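Local coordinates for TIGR00266 family protein (Pseudomonas aeruginosa, PDB 1YOX) that is of unknown function but belongs to the AIM24 family, which is named for mitochondrial biogenesis and placed in the cupin clan of beta-rich folds, at residues V101-D106 / G110-Q115; D117-A122 / I147-E152; G180-F185 / L210-K215. All coordinates share one frame; numbering follows the deposited sequence.

The three contacts follow one another along the chain without overlap. Contact 1 joins the ends of strands 98-104 and 111-115, which lie in two different six-stranded antiparallel sheets. Contact 2 packs strand 119-123 against strand 146-152 and bridges the same two sheets. Their centres are about 8 Å apart, and strands 111-115 and 146-152 are neighbours in one sheet. Contact 3 lies about 16 Å from contact 1 and about 14 Å from contact 2, centre to centre. It joins strand 182-185, on the other side of strand 111-115 in that sheet, to a three-stranded sheet. The sheet containing 111-115 therefore takes part in all three contacts and ties the layers of this beta-rich protein together.

Contact 1: residues V101-D106 / G110-Q115; sequences VAVDLD and GRLFCQ
Gly-110 N donates a hydrogen bond to Leu-105 O, at 2.9 Å. The N-H points at the oxygen with an angle of 149°. The donor stands well above the carbonyl plane, so the bond does not lie on a lone pair. It closes the short connection between the two segments. Gly-110 has a positive phi of 82°, a left-handed conformation that suits a residue without CB.

The start of the connection is braced by a second bond. Asp-104 OD1 accepts from Asp-106 N at 2.8 Å, which makes an Asx turn. The donor comes to the anti side of the carboxylate, somewhat out of its plane. This turn and the bond to Gly-110 together fix the path of the chain as it leaves the strand.

Beyond the turn, along the strands, the contact is apolar. Leu-105 lays its CB 4.1 Å from Gly-110 CA. Its CD1 branch reaches Leu-112 CB, also at 4.1 Å. The two leucine side chains cross at about a right angle. Val-103 meets the far end of Leu-112, with 4.1 Å between Val-103 CG1 and Leu-112 CD2. Leu-112 carries its CG anti to the backbone N (chi1 -175°), and this sends the side chain across to the valine. All three apolar residues are buried.

Trp-221 of strand 219-223 packs on both Val-103 and Leu-112. Arg-111 forms a salt bridge with Asp-187. Within this chain strand 98-104 is the outermost strand of its six-stranded sheet and pairs with strand 156-162. Strand 111-115 lies inside the second six-stranded sheet, between strands 146-152 and 182-185, so the turn carries the chain from one sheet to the other.

Contact 2: residues D117-A122 / I147-E152; sequences DSFLCA and ILQKLE
Apolar contact is made by Phe-119 and Leu-151. Phe-119 CD1 lies 3.9 Å from Leu-151 CD2. Leu-151 CD1 is only a little farther from the same ring atom, so both methyls of the leucine come to one corner of the ring. The two side chains cross obliquely. Phe-119 holds its CG anti to the backbone N (chi1 177°), which carries the ring along its own strand towards Leu-151. One face of the ring has Cys-121 N above it, offset toward the rim.

The second group is a polar atom set against carbon. Gln-149 has a chain extended beyond CG and brings OE1 to 3.4 Å from Phe-119 CB. The amide plane stands nearly perpendicular to the ring, at 85°. OE1 is buried here with no hydrogen-bond partner in the model. No hydrogen bond joins the two segments.

Val-128 of strand 127-134 packs on both Gln-149 and Leu-151. Leu-120 and Cys-121 both face Phe-158 of strand 156-162, a classic beta bulge. Nearest CA atoms, Phe-119 to Gln-149, are 8.3 Å apart. This is side-chain packing between strands of two antiparallel sheets, as in a beta sandwich.

Contact 3: residues G180-F185 / L210-K215; sequences GCLVAF and LLTTLK
Thr-212 is the first residue of 210-215 to touch the other segment. Its methyl, CG2, lies 4.1 Å from Leu-182 CD2. CG2 is anti to the backbone N, with chi1 at -68° placing OG1 beside that nitrogen. The methyl rather than the hydroxyl therefore meets the leucine. The two side chains cross at about a right angle. OG1 has its own partner, a hydrogen bond with Thr-179 OG1, just before 180-185.

Two residues on, Leu-214 points to the same side of the strand. Its CD1 meets Leu-182 CD1 at 3.9 Å, the shortest approach between the segments. Leu-182 thus spreads its two methyls, one to the threonine and one to the leucine. Val-220 of strand 219-223 packs on both leucines, and Ile-189 and Tyr-191 also touch Leu-214.

Val-183 and Ala-184 both face Trp-221, a classic beta bulge in strand 182-185 beside the contact. The two antiparallel sheets pack face to face, consistent with a beta sandwich of the cupin kind.

All three touching residues are buried, and no hydrogen bond crosses between the segments. The three-stranded sheet is therefore joined here to the six-stranded one by dispersion and burial of methyl groups, while the one hydroxyl among them is satisfied by Thr-179.

Contact 1: residues V101-D106 / G110-Q115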
ATOM      1  N   VAL C 101       4.158  -5.188 -14.143  1.00 38.56           N
ATOM      2  CA  VAL C 101       5.180  -5.566 -15.120  1.00 39.01           C
ATOM      3  C   VAL C 101       4.498  -6.000 -16.393  1.00 39.37           C
ATOM      4  O   VAL C 101       3.493  -6.737 -16.367  1.00 39.02           O
ATOM      5  CB  VAL C 101       6.165  -6.713 -14.645  1.00 39.42           C
ATOM      6  CG1 VAL C 101       7.347  -6.157 -13.816  1.00 40.39           C
ATOM      7  CG2 VAL C 101       5.450  -7.818 -13.942  1.00 38.01           C
ATOM      8  N   ALA C 102       5.040  -5.520 -17.508  1.00 39.94           N
ATOM      9  CA  ALA C 102       4.598  -5.955 -18.830  1.00 40.67           C
ATOM     10  C   ALA C 102       5.387  -7.200 -19.127  1.00 41.09           C
ATOM     11  O   ALA C 102       6.576  -7.262 -18.863  1.00 42.20           O
ATOM     12  CB  ALA C 102       4.871  -4.876 -19.874  1.00 40.17           C
ATOM     13  N   VAL C 103       4.731  -8.224 -19.624  1.00 42.02           N
ATOM     14  CA  VAL C 103       5.457  -9.404 -20.028  1.00 42.78           C
ATOM     15  C   VAL C 103       5.044  -9.688 -21.460  1.00 43.78           C
ATOM     16  O   VAL C 103       3.860  -9.890 -21.752  1.00 43.02           O
ATOM     17  CB  VAL C 103       5.195 -10.616 -19.078  1.00 43.03           C
ATOM     18  CG1 VAL C 103       5.909 -11.872 -19.583  1.00 44.31           C
ATOM     19  CG2 VAL C 103       5.629 -10.302 -17.627  1.00 41.87           C
ATOM     20  N   ASP C 104       6.018  -9.649 -22.369  1.00 45.48           N
ATOM     21  CA  ASP C 104       5.749 -10.027 -23.759  1.00 46.66           C
ATOM     22  C   ASP C 104       5.685 -11.529 -23.794  1.00 47.15           C
ATOM     23  O   ASP C 104       6.603 -12.210 -23.355  1.00 47.81           O
ATOM     24  CB  ASP C 104       6.823  -9.499 -24.711  1.00 46.92           C
ATOM     25  CG  ASP C 104       6.409  -9.600 -26.174  1.00 47.73           C
ATOM     26  OD1 ASP C 104       5.738 -10.583 -26.563  1.00 51.29           O
ATOM     27  OD2 ASP C 104       6.755  -8.699 -26.951  1.00 47.58           O
ATOM     28  N   LEU C 105       4.575 -12.055 -24.272  1.00 47.93           N
ATOM     29  CA  LEU C 105       4.435 -13.482 -24.349  1.00 48.80           C
ATOM     30  C   LEU C 105       5.512 -14.080 -25.281  1.00 50.66           C
ATOM     31  O   LEU C 105       6.102 -15.134 -24.955  1.00 50.48           O
ATOM     32  CB  LEU C 105       2.998 -13.865 -24.729  1.00 48.81           C
ATOM     33  CG  LEU C 105       2.016 -14.328 -23.616  1.00 48.69           C
ATOM     34  CD1 LEU C 105       2.439 -13.951 -22.210  1.00 46.03           C
ATOM     35  CD2 LEU C 105       0.573 -13.912 -23.885  1.00 47.42           C
ATOM     36  N   ASP C 106       5.816 -13.390 -26.395  1.00 51.68           N
ATOM     37  CA  ASP C 106       6.897 -13.847 -27.292  1.00 53.02           C
ATOM     38  C   ASP C 106       8.170 -14.130 -26.519  1.00 53.12           C
ATOM     39  O   ASP C 106       8.813 -15.132 -26.755  1.00 53.52           O
ATOM     40  CB  ASP C 106       7.190 -12.865 -28.431  1.00 53.11           C
ATOM     41  CG  ASP C 106       6.170 -12.944 -29.553  1.00 54.87           C
ATOM     42  OD1 ASP C 106       6.193 -12.052 -30.446  1.00 56.50           O
ATOM     43  OD2 ASP C 106       5.335 -13.881 -29.540  1.00 55.66           O
ATOM     44  N   GLY C 110       5.210 -17.890 -25.450  1.00 49.98           N
ATOM     45  CA  GLY C 110       3.787 -17.747 -25.751  1.00 49.34           C
ATOM     46  C   GLY C 110       2.884 -18.364 -24.711  1.00 49.23           C
ATOM     47  O   GLY C 110       1.757 -18.752 -25.023  1.00 49.60           O
ATOM     48  N   ARG C 111       3.378 -18.461 -23.473  1.00 48.88           N
ATOM     49  CA  ARG C 111       2.561 -18.939 -22.350  1.00 48.55           C
ATOM     50  C   ARG C 111       3.051 -18.434 -20.988  1.00 47.37           C
ATOM     51  O   ARG C 111       4.232 -18.553 -20.646  1.00 47.02           O
ATOM     52  CB  ARG C 111       2.481 -20.459 -22.332  1.00 48.75           C
ATOM     53  CG  ARG C 111       1.424 -21.012 -21.359  1.00 52.88           C
ATOM     54  CD  ARG C 111       0.926 -22.373 -21.814  1.00 58.36           C
ATOM     55  NE  ARG C 111       2.034 -23.321 -21.944  1.00 64.19           N
ATOM     56  CZ  ARG C 111       2.159 -24.207 -22.930  1.00 65.00           C
ATOM     57  NH1 ARG C 111       1.248 -24.272 -23.900  1.00 65.41           N
ATOM     58  NH2 ARG C 111       3.205 -25.023 -22.939  1.00 65.22           N
ATOM     59  N   LEU C 112       2.144 -17.872 -20.199  1.00 45.73           N
ATOM     60  CA  LEU C 112       2.529 -17.534 -18.838  1.00 45.11           C
ATOM     61  C   LEU C 112       1.487 -18.047 -17.877  1.00 44.24           C
ATOM     62  O   LEU C 112       0.309 -18.095 -18.199  1.00 44.11           O
ATOM     63  CB  LEU C 112       2.812 -16.029 -18.673  1.00 45.11           C
ATOM     64  CG  LEU C 112       3.352 -15.478 -17.338  1.00 45.03           C
ATOM     65  CD1 LEU C 112       4.787 -15.872 -17.038  1.00 41.96           C
ATOM     66  CD2 LEU C 112       3.187 -13.944 -17.279  1.00 44.87           C
ATOM     67  N   PHE C 113       1.962 -18.492 -16.718  1.00 43.93           N
ATOM     68  CA  PHE C 113       1.118 -18.884 -15.611  1.00 43.54           C
ATOM     69  C   PHE C 113       1.045 -17.761 -14.592  1.00 43.08           C
ATOM     70  O   PHE C 113       2.064 -17.141 -14.236  1.00 43.23           O
ATOM     71  CB  PHE C 113       1.651 -20.161 -14.975  1.00 43.95           C
ATOM     72  CG  PHE C 113       1.592 -21.346 -15.899  1.00 45.47           C
ATOM     73  CD1 PHE C 113       2.677 -21.658 -16.721  1.00 46.32           C
ATOM     74  CD2 PHE C 113       0.431 -22.116 -15.993  1.00 46.05           C
ATOM     75  CE1 PHE C 113       2.609 -22.757 -17.619  1.00 47.40           C
ATOM     76  CE2 PHE C 113       0.362 -23.217 -16.875  1.00 46.60           C
ATOM     77  CZ  PHE C 113       1.452 -23.534 -17.678  1.00 44.25           C
ATOM     78  N   CYS C 114      -0.161 -17.511 -14.106  1.00 42.45           N
ATOM     79  CA  CYS C 114      -0.399 -16.295 -13.370  1.00 41.36           C
ATOM     80  C   CYS C 114      -1.376 -16.519 -12.251  1.00 39.56           C
ATOM     81  O   CYS C 114      -2.452 -17.021 -12.507  1.00 38.52           O
ATOM     82  CB  CYS C 114      -1.003 -15.271 -14.334  1.00 41.81           C
ATOM     83  SG  CYS C 114      -0.868 -13.675 -13.704  1.00 45.37           S
ATOM     84  N   GLN C 115      -1.025 -16.137 -11.021  1.00 39.05           N
ATOM     85  CA  GLN C 115      -2.028 -16.117  -9.946  1.00 38.64           C
ATOM     86  C   GLN C 115      -3.157 -15.167 -10.340  1.00 38.21           C
ATOM     87  O   GLN C 115      -2.914 -14.085 -10.834  1.00 38.40           O
ATOM     88  CB  GLN C 115      -1.440 -15.738  -8.583  1.00 38.33           C
ATOM     89  CG  GLN C 115      -2.408 -16.126  -7.434  1.00 39.07           C
ATOM     90  CD  GLN C 115      -2.079 -15.535  -6.081  1.00 39.88           C
ATOM     91  OE1 GLN C 115      -0.902 -15.266  -5.771  1.00 41.23           O
ATOM     92  NE2 GLN C 115      -3.119 -15.372  -5.229  1.00 38.32           N
TER

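Contact 2: residues D117-A122 / I147-E152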
ATOM      1  N   ASP C 117      -5.229 -13.164  -8.901  1.00 37.55           N
ATOM      2  CA  ASP C 117      -5.234 -11.838  -8.262  1.00 37.40           C
ATOM      3  C   ASP C 117      -4.180 -10.963  -8.911  1.00 36.99           C
ATOM      4  O   ASP C 117      -4.260  -9.755  -8.840  1.00 36.47           O
ATOM      5  CB  ASP C 117      -4.896 -11.935  -6.758  1.00 37.06           C
ATOM      6  CG  ASP C 117      -6.099 -12.280  -5.907  1.00 39.18           C
ATOM      7  OD1 ASP C 117      -7.201 -11.833  -6.278  1.00 40.78           O
ATOM      8  OD2 ASP C 117      -5.945 -12.979  -4.862  1.00 39.73           O
ATOM      9  N   SER C 118      -3.162 -11.607  -9.478  1.00 36.24           N
ATOM     10  CA  SER C 118      -2.077 -10.926 -10.110  1.00 36.55           C
ATOM     11  C   SER C 118      -2.335 -10.516 -11.561  1.00 36.94           C
ATOM     12  O   SER C 118      -1.698  -9.593 -12.046  1.00 37.75           O
ATOM     13  CB  SER C 118      -0.816 -11.764 -10.010  1.00 36.33           C
ATOM     14  OG  SER C 118      -0.111 -11.463  -8.825  1.00 37.49           O
ATOM     15  N   PHE C 119      -3.231 -11.198 -12.265  1.00 37.57           N
ATOM     16  CA  PHE C 119      -3.601 -10.750 -13.605  1.00 38.15           C
ATOM     17  C   PHE C 119      -4.151  -9.306 -13.602  1.00 37.63           C
ATOM     18  O   PHE C 119      -5.076  -8.990 -12.860  1.00 38.78           O
ATOM     19  CB  PHE C 119      -4.592 -11.716 -14.279  1.00 38.43           C
ATOM     20  CG  PHE C 119      -5.060 -11.243 -15.628  1.00 40.44           C
ATOM     21  CD1 PHE C 119      -4.248 -11.392 -16.752  1.00 41.25           C
ATOM     22  CD2 PHE C 119      -6.282 -10.584 -15.770  1.00 40.48           C
ATOM     23  CE1 PHE C 119      -4.673 -10.932 -18.023  1.00 40.64           C
ATOM     24  CE2 PHE C 119      -6.707 -10.114 -17.042  1.00 41.65           C
ATOM     25  CZ  PHE C 119      -5.902 -10.295 -18.157  1.00 40.20           C
ATOM     26  N   LEU C 120      -3.570  -8.431 -14.413  1.00 36.83           N
ATOM     27  CA  LEU C 120      -4.065  -7.046 -14.546  1.00 36.40           C
ATOM     28  C   LEU C 120      -4.802  -6.781 -15.872  1.00 35.95           C
ATOM     29  O   LEU C 120      -5.993  -6.439 -15.873  1.00 36.48           O
ATOM     30  CB  LEU C 120      -2.938  -6.021 -14.328  1.00 35.97           C
ATOM     31  CG  LEU C 120      -3.372  -4.557 -14.345  1.00 35.49           C
ATOM     32  CD1 LEU C 120      -4.608  -4.368 -13.439  1.00 36.63           C
ATOM     33  CD2 LEU C 120      -2.233  -3.659 -13.910  1.00 37.21           C
ATOM     34  N   CYS C 121      -4.102  -6.902 -16.995  1.00 35.18           N
ATOM     35  CA  CYS C 121      -4.774  -6.865 -18.305  1.00 35.56           C
ATOM     36  C   CYS C 121      -3.920  -7.470 -19.400  1.00 35.77           C
ATOM     37  O   CYS C 121      -2.727  -7.757 -19.200  1.00 35.17           O
ATOM     38  CB  CYS C 121      -5.182  -5.436 -18.703  1.00 35.20           C
ATOM     39  SG  CYS C 121      -3.803  -4.356 -18.720  1.00 36.23           S
ATOM     40  N   ALA C 122      -4.545  -7.671 -20.556  1.00 35.94           N
ATOM     41  CA  ALA C 122      -3.856  -8.242 -21.697  1.00 36.09           C
ATOM     42  C   ALA C 122      -4.448  -7.749 -23.014  1.00 37.22           C
ATOM     43  O   ALA C 122      -5.626  -7.348 -23.095  1.00 36.78           O
ATOM     44  CB  ALA C 122      -3.932  -9.716 -21.637  1.00 35.73           C
ATOM     45  N   ILE C 147      -5.989 -19.836  -7.295  1.00 44.38           N
ATOM     46  CA  ILE C 147      -6.253 -19.994  -8.729  1.00 44.46           C
ATOM     47  C   ILE C 147      -5.050 -19.537  -9.582  1.00 44.39           C
ATOM     48  O   ILE C 147      -4.578 -18.394  -9.466  1.00 43.88           O
ATOM     49  CB  ILE C 147      -7.558 -19.258  -9.118  1.00 44.70           C
ATOM     50  CG1 ILE C 147      -8.717 -19.749  -8.224  1.00 44.59           C
ATOM     51  CG2 ILE C 147      -7.855 -19.401 -10.625  1.00 44.63           C
ATOM     52  CD1 ILE C 147      -9.964 -18.828  -8.177  1.00 44.75           C
ATOM     53  N   LEU C 148      -4.522 -20.472 -10.374  1.00 44.25           N
ATOM     54  CA  LEU C 148      -3.520 -20.176 -11.401  1.00 44.46           C
ATOM     55  C   LEU C 148      -4.158 -20.155 -12.764  1.00 44.38           C
ATOM     56  O   LEU C 148      -4.783 -21.122 -13.162  1.00 44.05           O
ATOM     57  CB  LEU C 148      -2.409 -21.207 -11.436  1.00 44.51           C
ATOM     58  CG  LEU C 148      -1.182 -20.945 -10.604  1.00 45.76           C
ATOM     59  CD1 LEU C 148      -0.197 -22.078 -10.868  1.00 48.26           C
ATOM     60  CD2 LEU C 148      -0.569 -19.604 -10.951  1.00 46.41           C
ATOM     61  N   GLN C 149      -4.006 -19.030 -13.455  1.00 44.36           N
ATOM     62  CA  GLN C 149      -4.460 -18.883 -14.820  1.00 44.81           C
ATOM     63  C   GLN C 149      -3.349 -19.203 -15.828  1.00 44.32           C
ATOM     64  O   GLN C 149      -2.165 -19.132 -15.488  1.00 44.07           O
ATOM     65  CB  GLN C 149      -4.976 -17.466 -15.029  1.00 44.92           C
ATOM     66  CG  GLN C 149      -6.216 -17.198 -14.223  1.00 45.88           C
ATOM     67  CD  GLN C 149      -6.739 -15.833 -14.456  1.00 48.30           C
ATOM     68  OE1 GLN C 149      -6.018 -14.828 -14.286  1.00 51.16           O
ATOM     69  NE2 GLN C 149      -7.997 -15.758 -14.861  1.00 47.38           N
ATOM     70  N   LYS C 150      -3.739 -19.593 -17.043  1.00 44.11           N
ATOM     71  CA  LYS C 150      -2.778 -19.660 -18.160  1.00 44.75           C
ATOM     72  C   LYS C 150      -3.101 -18.603 -19.199  1.00 43.22           C
ATOM     73  O   LYS C 150      -4.234 -18.473 -19.654  1.00 42.16           O
ATOM     74  CB  LYS C 150      -2.644 -21.064 -18.797  1.00 44.92           C
ATOM     75  CG  LYS C 150      -3.928 -21.720 -19.277  1.00 45.87           C
ATOM     76  CD  LYS C 150      -3.625 -22.999 -20.121  1.00 46.78           C
ATOM     77  CE  LYS C 150      -4.932 -23.737 -20.507  1.00 48.80           C
ATOM     78  NZ  LYS C 150      -4.741 -25.189 -20.857  1.00 51.03           N
ATOM     79  N   LEU C 151      -2.074 -17.842 -19.531  1.00 42.68           N
ATOM     80  CA  LEU C 151      -2.160 -16.779 -20.513  1.00 42.25           C
ATOM     81  C   LEU C 151      -1.305 -17.251 -21.690  1.00 42.53           C
ATOM     82  O   LEU C 151      -0.093 -17.482 -21.539  1.00 42.03           O
ATOM     83  CB  LEU C 151      -1.621 -15.460 -19.942  1.00 41.53           C
ATOM     84  CG  LEU C 151      -1.953 -15.101 -18.479  1.00 41.28           C
ATOM     85  CD1 LEU C 151      -1.183 -13.883 -18.005  1.00 38.01           C
ATOM     86  CD2 LEU C 151      -3.450 -14.900 -18.278  1.00 40.97           C
ATOM     87  N   GLU C 152      -1.935 -17.430 -22.845  1.00 42.69           N
ATOM     88  CA  GLU C 152      -1.179 -17.810 -24.045  1.00 44.42           C
ATOM     89  C   GLU C 152      -1.463 -16.932 -25.283  1.00 44.41           C
ATOM     90  O   GLU C 152      -2.546 -16.382 -25.447  1.00 43.73           O
ATOM     91  CB  GLU C 152      -1.289 -19.337 -24.328  1.00 44.18           C
ATOM     92  CG  GLU C 152      -2.664 -19.968 -24.081  1.00 44.45           C
ATOM     93  CD  GLU C 152      -2.615 -21.463 -23.753  1.00 45.95           C
ATOM     94  OE1 GLU C 152      -1.537 -22.003 -23.408  1.00 46.96           O
ATOM     95  OE2 GLU C 152      -3.682 -22.115 -23.841  1.00 49.50           O
TER

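Contact 3: residues G180-F185 / L210-K215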
ATOM      1  N   GLY C 180       0.766 -17.666  -1.357  1.00 38.92           N
ATOM      2  CA  GLY C 180       0.235 -16.460  -1.994  1.00 37.57           C
ATOM      3  C   GLY C 180       1.274 -15.583  -2.678  1.00 36.97           C
ATOM      4  O   GLY C 180       0.917 -14.778  -3.532  1.00 36.17           O
ATOM      5  N   CYS C 181       2.544 -15.738  -2.291  1.00 36.26           N
ATOM      6  CA  CYS C 181       3.669 -14.985  -2.843  1.00 36.92           C
ATOM      7  C   CYS C 181       4.028 -15.286  -4.300  1.00 37.16           C
ATOM      8  O   CYS C 181       4.829 -14.570  -4.898  1.00 38.68           O
ATOM      9  CB  CYS C 181       4.916 -15.154  -1.965  1.00 36.10           C
ATOM     10  SG  CYS C 181       4.799 -14.266  -0.432  1.00 37.05           S
ATOM     11  N   LEU C 182       3.443 -16.320  -4.880  1.00 37.53           N
ATOM     12  CA  LEU C 182       3.672 -16.604  -6.295  1.00 37.90           C
ATOM     13  C   LEU C 182       2.843 -15.729  -7.242  1.00 38.13           C
ATOM     14  O   LEU C 182       1.638 -15.886  -7.339  1.00 38.74           O
ATOM     15  CB  LEU C 182       3.413 -18.086  -6.588  1.00 37.94           C
ATOM     16  CG  LEU C 182       3.884 -18.703  -7.925  1.00 37.79           C
ATOM     17  CD1 LEU C 182       5.331 -18.455  -8.173  1.00 35.17           C
ATOM     18  CD2 LEU C 182       3.590 -20.218  -7.962  1.00 37.52           C
ATOM     19  N   VAL C 183       3.503 -14.835  -7.951  1.00 38.43           N
ATOM     20  CA  VAL C 183       2.858 -14.039  -8.984  1.00 40.02           C
ATOM     21  C   VAL C 183       2.640 -14.807 -10.285  1.00 40.93           C
ATOM     22  O   VAL C 183       1.491 -15.056 -10.687  1.00 40.85           O
ATOM     23  CB  VAL C 183       3.663 -12.743  -9.284  1.00 39.60           C
ATOM     24  CG1 VAL C 183       2.941 -11.879 -10.339  1.00 40.71           C
ATOM     25  CG2 VAL C 183       3.863 -11.961  -8.019  1.00 39.65           C
ATOM     26  N   ALA C 184       3.756 -15.147 -10.940  1.00 42.12           N
ATOM     27  CA  ALA C 184       3.784 -15.718 -12.291  1.00 43.22           C
ATOM     28  C   ALA C 184       4.997 -16.648 -12.461  1.00 43.90           C
ATOM     29  O   ALA C 184       5.997 -16.518 -11.733  1.00 43.15           O
ATOM     30  CB  ALA C 184       3.838 -14.587 -13.341  1.00 42.75           C
ATOM     31  N   PHE C 185       4.893 -17.573 -13.421  1.00 45.03           N
ATOM     32  CA  PHE C 185       6.027 -18.412 -13.853  1.00 46.42           C
ATOM     33  C   PHE C 185       5.856 -18.963 -15.276  1.00 47.87           C
ATOM     34  O   PHE C 185       4.735 -19.165 -15.769  1.00 47.59           O
ATOM     35  CB  PHE C 185       6.310 -19.562 -12.867  1.00 46.10           C
ATOM     36  CG  PHE C 185       5.148 -20.510 -12.674  1.00 45.84           C
ATOM     37  CD1 PHE C 185       5.037 -21.665 -13.441  1.00 44.76           C
ATOM     38  CD2 PHE C 185       4.182 -20.257 -11.716  1.00 45.91           C
ATOM     39  CE1 PHE C 185       3.976 -22.548 -13.267  1.00 45.52           C
ATOM     40  CE2 PHE C 185       3.116 -21.126 -11.540  1.00 47.16           C
ATOM     41  CZ  PHE C 185       3.015 -22.282 -12.323  1.00 46.02           C
ATOM     42  N   LEU C 210       0.988 -22.639   4.251  1.00 46.65           N
ATOM     43  CA  LEU C 210       0.795 -23.159   2.904  1.00 45.84           C
ATOM     44  C   LEU C 210       2.028 -22.914   2.051  1.00 45.09           C
ATOM     45  O   LEU C 210       2.371 -21.770   1.760  1.00 45.07           O
ATOM     46  CB  LEU C 210      -0.440 -22.536   2.253  1.00 45.43           C
ATOM     47  CG  LEU C 210      -1.824 -23.072   2.674  1.00 46.33           C
ATOM     48  CD1 LEU C 210      -1.910 -24.605   2.712  1.00 42.52           C
ATOM     49  CD2 LEU C 210      -2.296 -22.466   3.992  1.00 46.89           C
ATOM     50  N   LEU C 211       2.693 -23.993   1.657  1.00 44.30           N
ATOM     51  CA  LEU C 211       3.929 -23.892   0.889  1.00 43.90           C
ATOM     52  C   LEU C 211       3.769 -24.327  -0.546  1.00 43.27           C
ATOM     53  O   LEU C 211       3.031 -25.253  -0.826  1.00 43.26           O
ATOM     54  CB  LEU C 211       5.032 -24.718   1.519  1.00 44.07           C
ATOM     55  CG  LEU C 211       5.619 -24.220   2.841  1.00 46.15           C
ATOM     56  CD1 LEU C 211       7.009 -24.864   3.079  1.00 44.78           C
ATOM     57  CD2 LEU C 211       5.692 -22.687   2.885  1.00 46.08           C
ATOM     58  N   THR C 212       4.456 -23.636  -1.449  1.00 42.78           N
ATOM     59  CA  THR C 212       4.496 -24.019  -2.858  1.00 42.67           C
ATOM     60  C   THR C 212       5.954 -24.316  -3.232  1.00 42.52           C
ATOM     61  O   THR C 212       6.836 -23.464  -3.055  1.00 41.22           O
ATOM     62  CB  THR C 212       3.854 -22.945  -3.789  1.00 42.73           C
ATOM     63  OG1 THR C 212       2.441 -22.894  -3.544  1.00 42.15           O
ATOM     64  CG2 THR C 212       4.091 -23.262  -5.280  1.00 42.05           C
ATOM     65  N   THR C 213       6.195 -25.556  -3.666  1.00 42.44           N
ATOM     66  CA  THR C 213       7.522 -25.965  -4.086  1.00 42.97           C
ATOM     67  C   THR C 213       7.624 -25.890  -5.591  1.00 43.76           C
ATOM     68  O   THR C 213       6.837 -26.517  -6.312  1.00 43.47           O
ATOM     69  CB  THR C 213       7.856 -27.372  -3.634  1.00 43.15           C
ATOM     70  OG1 THR C 213       7.702 -27.452  -2.218  1.00 44.54           O
ATOM     71  CG2 THR C 213       9.304 -27.747  -3.993  1.00 42.81           C
ATOM     72  N   LEU C 214       8.595 -25.100  -6.037  1.00 44.74           N
ATOM     73  CA  LEU C 214       8.917 -24.922  -7.442  1.00 46.08           C
ATOM     74  C   LEU C 214      10.197 -25.663  -7.802  1.00 47.13           C
ATOM     75  O   LEU C 214      11.190 -25.578  -7.084  1.00 47.07           O
ATOM     76  CB  LEU C 214       9.084 -23.429  -7.761  1.00 45.30           C
ATOM     77  CG  LEU C 214       7.835 -22.554  -7.635  1.00 45.53           C
ATOM     78  CD1 LEU C 214       8.125 -21.139  -8.082  1.00 45.55           C
ATOM     79  CD2 LEU C 214       6.708 -23.113  -8.443  1.00 42.98           C
ATOM     80  N   LYS C 215      10.195 -26.368  -8.930  1.00 49.05           N
ATOM     81  CA  LYS C 215      11.410 -27.081  -9.342  1.00 50.84           C
ATOM     82  C   LYS C 215      11.559 -27.141 -10.859  1.00 51.03           C
ATOM     83  O   LYS C 215      10.622 -27.527 -11.563  1.00 51.29           O
ATOM     84  CB  LYS C 215      11.449 -28.486  -8.718  1.00 50.54           C
ATOM     85  CG  LYS C 215      10.361 -29.444  -9.220  1.00 52.33           C
ATOM     86  CD  LYS C 215      10.136 -30.652  -8.267  1.00 53.27           C
ATOM     87  CE  LYS C 215       9.316 -30.278  -6.996  1.00 55.92           C
ATOM     88  NZ  LYS C 215       8.020 -29.532  -7.263  1.00 56.53           N
TER